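Side-chain contacts in 70 kDa protein (Xanthomonas sp., PDB 4B2N), which acts as a processive rubber oxygenase (RoxA), a dioxygenase that carries two covalently bound c-type hemes: residues Tyr152-Pro155 with Gly156-Pro159; Leu261-Met264 with Glu265-Thr268. One frame throughout, in Å; residues are numbered along the deposited sequence.

Contact 1. Residues Tyr152-Pro155 with Gly156-Pro159; sequences YPLP and GEDP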
loop_
_atom_site.group_PDB
_atom_site.type_symbol
_atom_site.label_atom_id
_atom_site.label_comp_id
_atom_site.label_asym_id
_atom_site.label_seq_id
_atom_site.Cartn_x
_atom_site.Cartn_y
_atom_site.Cartn_z
ATOM N N TYR A 152 17.013 -16.872 -9.166
ATOM C CA TYR A 152 16.177 -17.478 -10.216
ATOM C C TYR A 152 17.104 -18.363 -11.053
ATOM O O TYR A 152 18.302 -18.123 -11.048
ATOM C CB TYR A 152 15.517 -16.407 -11.085
ATOM C CG TYR A 152 16.401 -15.753 -12.127
ATOM C CD1 TYR A 152 16.483 -16.332 -13.464
ATOM C CD2 TYR A 152 17.121 -14.582 -11.832
ATOM C CE1 TYR A 152 17.263 -15.710 -14.458
ATOM C CE2 TYR A 152 17.868 -13.973 -12.828
ATOM C CZ TYR A 152 17.911 -14.537 -14.119
ATOM O OH TYR A 152 18.621 -13.964 -15.117
ATOM N N PRO A 153 16.547 -19.423 -11.710
ATOM C CA PRO A 153 17.490 -20.318 -12.411
ATOM C C PRO A 153 17.805 -19.805 -13.826
ATOM O O PRO A 153 16.894 -19.402 -14.578
ATOM C CB PRO A 153 16.681 -21.639 -12.512
ATOM C CG PRO A 153 15.251 -21.152 -12.641
ATOM C CD PRO A 153 15.175 -19.990 -11.671
ATOM N N LEU A 154 19.092 -19.801 -14.157
ATOM C CA LEU A 154 19.557 -19.575 -15.532
ATOM C C LEU A 154 19.094 -20.765 -16.362
ATOM O O LEU A 154 18.872 -21.849 -15.792
ATOM C CB LEU A 154 21.080 -19.462 -15.529
ATOM C CG LEU A 154 21.713 -18.414 -14.578
ATOM C CD1 LEU A 154 23.140 -18.178 -15.059
ATOM C CD2 LEU A 154 20.974 -17.082 -14.482
ATOM N N PRO A 155 19.013 -20.583 -17.707
ATOM C CA PRO A 155 18.623 -21.650 -18.594
ATOM C C PRO A 155 19.427 -22.895 -18.295
ATOM O O PRO A 155 20.649 -22.816 -18.115
ATOM C CB PRO A 155 18.975 -21.077 -19.983
ATOM C CG PRO A 155 18.619 -19.620 -19.828
ATOM C CD PRO A 155 19.178 -19.302 -18.443
ATOM N N GLY A 156 18.743 -24.027 -18.177
ATOM C CA GLY A 156 19.437 -25.272 -17.953
ATOM C C GLY A 156 19.543 -25.662 -16.500
ATOM O O GLY A 156 19.718 -26.872 -16.174
ATOM N N GLU A 157 19.385 -24.695 -15.602
ATOM C CA GLU A 157 19.587 -25.016 -14.171
ATOM C C GLU A 157 18.257 -25.511 -13.634
ATOM O O GLU A 157 17.209 -24.927 -13.908
ATOM C CB GLU A 157 19.914 -23.708 -13.359
ATOM C CG GLU A 157 21.312 -23.130 -13.640
ATOM C CD GLU A 157 21.672 -21.920 -12.763
ATOM O OE1 GLU A 157 20.783 -21.186 -12.279
ATOM O OE2 GLU A 157 22.888 -21.676 -12.565
ATOM N N ASP A 158 18.309 -26.505 -12.777
ATOM C CA ASP A 158 17.126 -26.911 -12.068
ATOM C C ASP A 158 17.166 -26.173 -10.722
ATOM O O ASP A 158 18.061 -26.411 -9.895
ATOM C CB ASP A 158 17.155 -28.417 -11.867
ATOM C CG ASP A 158 16.042 -28.931 -10.942
ATOM O OD1 ASP A 158 15.394 -28.166 -10.214
ATOM O OD2 ASP A 158 15.858 -30.150 -10.863
ATOM N N PRO A 159 16.231 -25.257 -10.520
ATOM C CA PRO A 159 16.339 -24.467 -9.290
ATOM C C PRO A 159 16.199 -25.294 -8.017
ATOM O O PRO A 159 16.741 -24.921 -6.990
ATOM C CB PRO A 159 15.169 -23.498 -9.385
ATOM C CG PRO A 159 14.186 -24.127 -10.311
ATOM C CD PRO A 159 15.016 -24.913 -11.303
#
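Leu154 and Glu157 close a type II beta turn, the Glu157 N donating to Leu154 O at 2.9 Å, and the chain on its two sides runs roughly antiparallel, 159° apart. Pro155 and Gly156 fill the turn's two central positions and suit them well. The proline ring locks phi at a value the first corner needs, while Gly156 has a positive phi of 95° that would jam a CB against the preceding carbonyl oxygen.

A second bond comes from the glutamate side chain. With CG beside its own backbone N and the chain extended beyond, Glu157 reaches back over the turn until OE1 lies 2.9 Å from Leu154 N. This N-H approaches from above the carboxylate plane, 53° out of it, and Glu157 OE1 also passes 3.4 Å from Pro153 CA. Leu154 is thus gripped through both its N and its O by one residue. The side chains of Leu154 and Glu157 run side by side in the same direction, Leu154 CG lying 3.7 Å from Glu157 OE1, so the aliphatic branch flanks the carboxylate. The other oxygen, OE2, is hydrogen-bonded to Ser166 OG.

Beyond the turn, Pro153 and Pro159 meet ring against ring at an oblique angle, their CG atoms 3.9 Å apart. Two compact, rigid rings make an apolar closure there, and both also touch Gln175.

The turn belongs to the loop between strands 151-152 and 167-168, where Tyr152 pairs through its backbone with Gly167, and Pro153, Leu154 and Pro155 rest on helix 114-118.

Contact 2. Residues Leu261-Met264 with Glu265-Thr268; sequences LFDM and ETLT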
loop_
_atom_site.group_PDB
_atom_site.type_symbol
_atom_site.label_atom_id
_atom_site.label_comp_id
_atom_site.label_asym_id
_atom_site.label_seq_id
_atom_site.Cartn_x
_atom_site.Cartn_y
_atom_site.Cartn_z
ATOM N N LEU A 261 -14.455 -13.077 -9.895
ATOM C CA LEU A 261 -13.723 -14.283 -10.256
ATOM C C LEU A 261 -13.948 -15.349 -9.200
ATOM O O LEU A 261 -14.043 -16.524 -9.542
ATOM C CB LEU A 261 -12.229 -13.976 -10.306
ATOM C CG LEU A 261 -11.560 -13.612 -11.662
ATOM C CD1 LEU A 261 -12.470 -12.825 -12.587
ATOM C CD2 LEU A 261 -10.241 -12.840 -11.400
ATOM N N PHE A 262 -14.112 -14.922 -7.932
ATOM C CA PHE A 262 -13.964 -15.867 -6.795
ATOM C C PHE A 262 -15.216 -15.897 -5.991
ATOM O O PHE A 262 -15.799 -14.874 -5.747
ATOM C CB PHE A 262 -12.820 -15.465 -5.834
ATOM C CG PHE A 262 -11.465 -15.440 -6.524
ATOM C CD1 PHE A 262 -10.856 -16.610 -6.866
ATOM C CD2 PHE A 262 -10.879 -14.226 -6.890
ATOM C CE1 PHE A 262 -9.635 -16.608 -7.535
ATOM C CE2 PHE A 262 -9.673 -14.185 -7.611
ATOM C CZ PHE A 262 -9.028 -15.387 -7.898
ATOM N N ASP A 263 -15.594 -17.076 -5.575
ATOM C CA ASP A 263 -16.694 -17.250 -4.653
ATOM C C ASP A 263 -16.290 -16.518 -3.358
ATOM O O ASP A 263 -15.182 -16.685 -2.816
ATOM C CB ASP A 263 -16.864 -18.771 -4.440
ATOM C CG ASP A 263 -17.996 -19.108 -3.476
ATOM O OD1 ASP A 263 -17.954 -18.628 -2.325
ATOM O OD2 ASP A 263 -18.944 -19.871 -3.834
ATOM N N MET A 264 -17.150 -15.649 -2.886
ATOM C CA MET A 264 -16.797 -14.789 -1.797
ATOM C C MET A 264 -16.914 -15.445 -0.426
ATOM O O MET A 264 -16.598 -14.810 0.552
ATOM C CB MET A 264 -17.741 -13.602 -1.850
ATOM C CG MET A 264 -17.464 -12.820 -3.146
ATOM S SD MET A 264 -15.974 -11.791 -3.040
ATOM C CE MET A 264 -16.567 -10.534 -1.866
ATOM N N GLU A 265 -17.361 -16.714 -0.393
ATOM C CA GLU A 265 -17.417 -17.481 0.836
ATOM C C GLU A 265 -16.325 -18.539 0.908
ATOM O O GLU A 265 -15.873 -18.888 2.005
ATOM C CB GLU A 265 -18.770 -18.148 0.960
ATOM C CG GLU A 265 -19.940 -17.180 1.178
ATOM C CD GLU A 265 -21.217 -17.983 1.222
ATOM O OE1 GLU A 265 -21.856 -18.247 0.173
ATOM O OE2 GLU A 265 -21.570 -18.426 2.314
ATOM N N THR A 266 -15.900 -19.062 -0.251
ATOM C CA THR A 266 -15.005 -20.204 -0.250
ATOM C C THR A 266 -13.659 -19.921 -0.937
ATOM O O THR A 266 -12.715 -20.633 -0.702
ATOM C CB THR A 266 -15.633 -21.409 -0.971
ATOM O OG1 THR A 266 -15.655 -21.157 -2.388
ATOM C CG2 THR A 266 -17.069 -21.647 -0.428
ATOM N N LEU A 267 -13.590 -18.854 -1.741
ATOM C CA LEU A 267 -12.441 -18.540 -2.554
ATOM C C LEU A 267 -12.226 -19.519 -3.716
ATOM O O LEU A 267 -11.170 -19.478 -4.339
ATOM C CB LEU A 267 -11.134 -18.295 -1.699
ATOM C CG LEU A 267 -11.270 -17.324 -0.503
ATOM C CD1 LEU A 267 -9.857 -17.177 0.174
ATOM C CD2 LEU A 267 -11.858 -16.017 -0.970
ATOM N N THR A 268 -13.234 -20.333 -4.047
ATOM C CA THR A 268 -13.251 -21.063 -5.286
ATOM C C THR A 268 -13.209 -20.085 -6.487
ATOM O O THR A 268 -13.852 -19.027 -6.495
ATOM C CB THR A 268 -14.551 -21.890 -5.414
ATOM O OG1 THR A 268 -14.695 -22.736 -4.266
ATOM C CG2 THR A 268 -14.524 -22.722 -6.646
HETATM O O HOH W 1 -20.778 -18.685 -2.136
#
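Asp263 gathers the turn formed with Glu265-Thr268 around its own side chain and backbone. Its CG stands anti to the backbone N (chi1 180°), which swings the carboxylate over the following peptides. Asp263 OD1 there accepts two N-H groups: Glu265 N at 2.8 Å, nearly along the C-O axis, and Thr266 N at 3.0 Å, from above the carboxylate plane. The short aspartate chain is the right length for this grip. OD2 turns to helix 467-481, where it bonds to Ser470 OG and forms a salt bridge with Arg473, which probably favours the charged form.

Glu265 sends an extended chain past the aspartate, its CB 3.4 Å from Asp263 OD1, long enough to reach a water. That water lies 2.6 Å from Glu265 OE1 and can donate to it; its bond to Asp263 OD2 is weak, as it has more acceptors in reach than protons. The water and Arg473, in a long, weak ion pair with Glu265, probably ease the nearness of two acids.

Thr268 O receives Asp263 N at 2.8 Å, in the carbonyl plane, at the edge of the Phe262 ring. A hydroxyl suits Thr268, whose OG1 accepts from Thr266 OG1 at 2.6 Å while also bonding Asp465.

Leu267, with a positive phi of 69°, gives its N to Asp263 O at 2.9 Å, four residues back. Together with the side-chain bonds to OD1, this is an Asx motif, which here shapes a buried reversal of the chain in the loop after helix 253-261.

Overall arrangement
Contacts 1 and 2 are both tight chain reversals in loops, and they follow one another along the sequence without touching: their centres lie 35 Å apart and their nearest atoms about 25 Å. A carboxylate accepts one backbone N-H in contact 1 and two in contact 2, and the environments differ. The centre of contact 1 lies about 32 Å from the centre of the chain; this contact is partly buried and remote from the heme sites. Contact 2 is wholly buried among helices 326-331, 467-481 and 599-607. It is nearer the cofactors, the side chain of Leu267 being about 13 Å from a bound heme c and that of Met264 about 12 Å from that of Phe301, which binds heme.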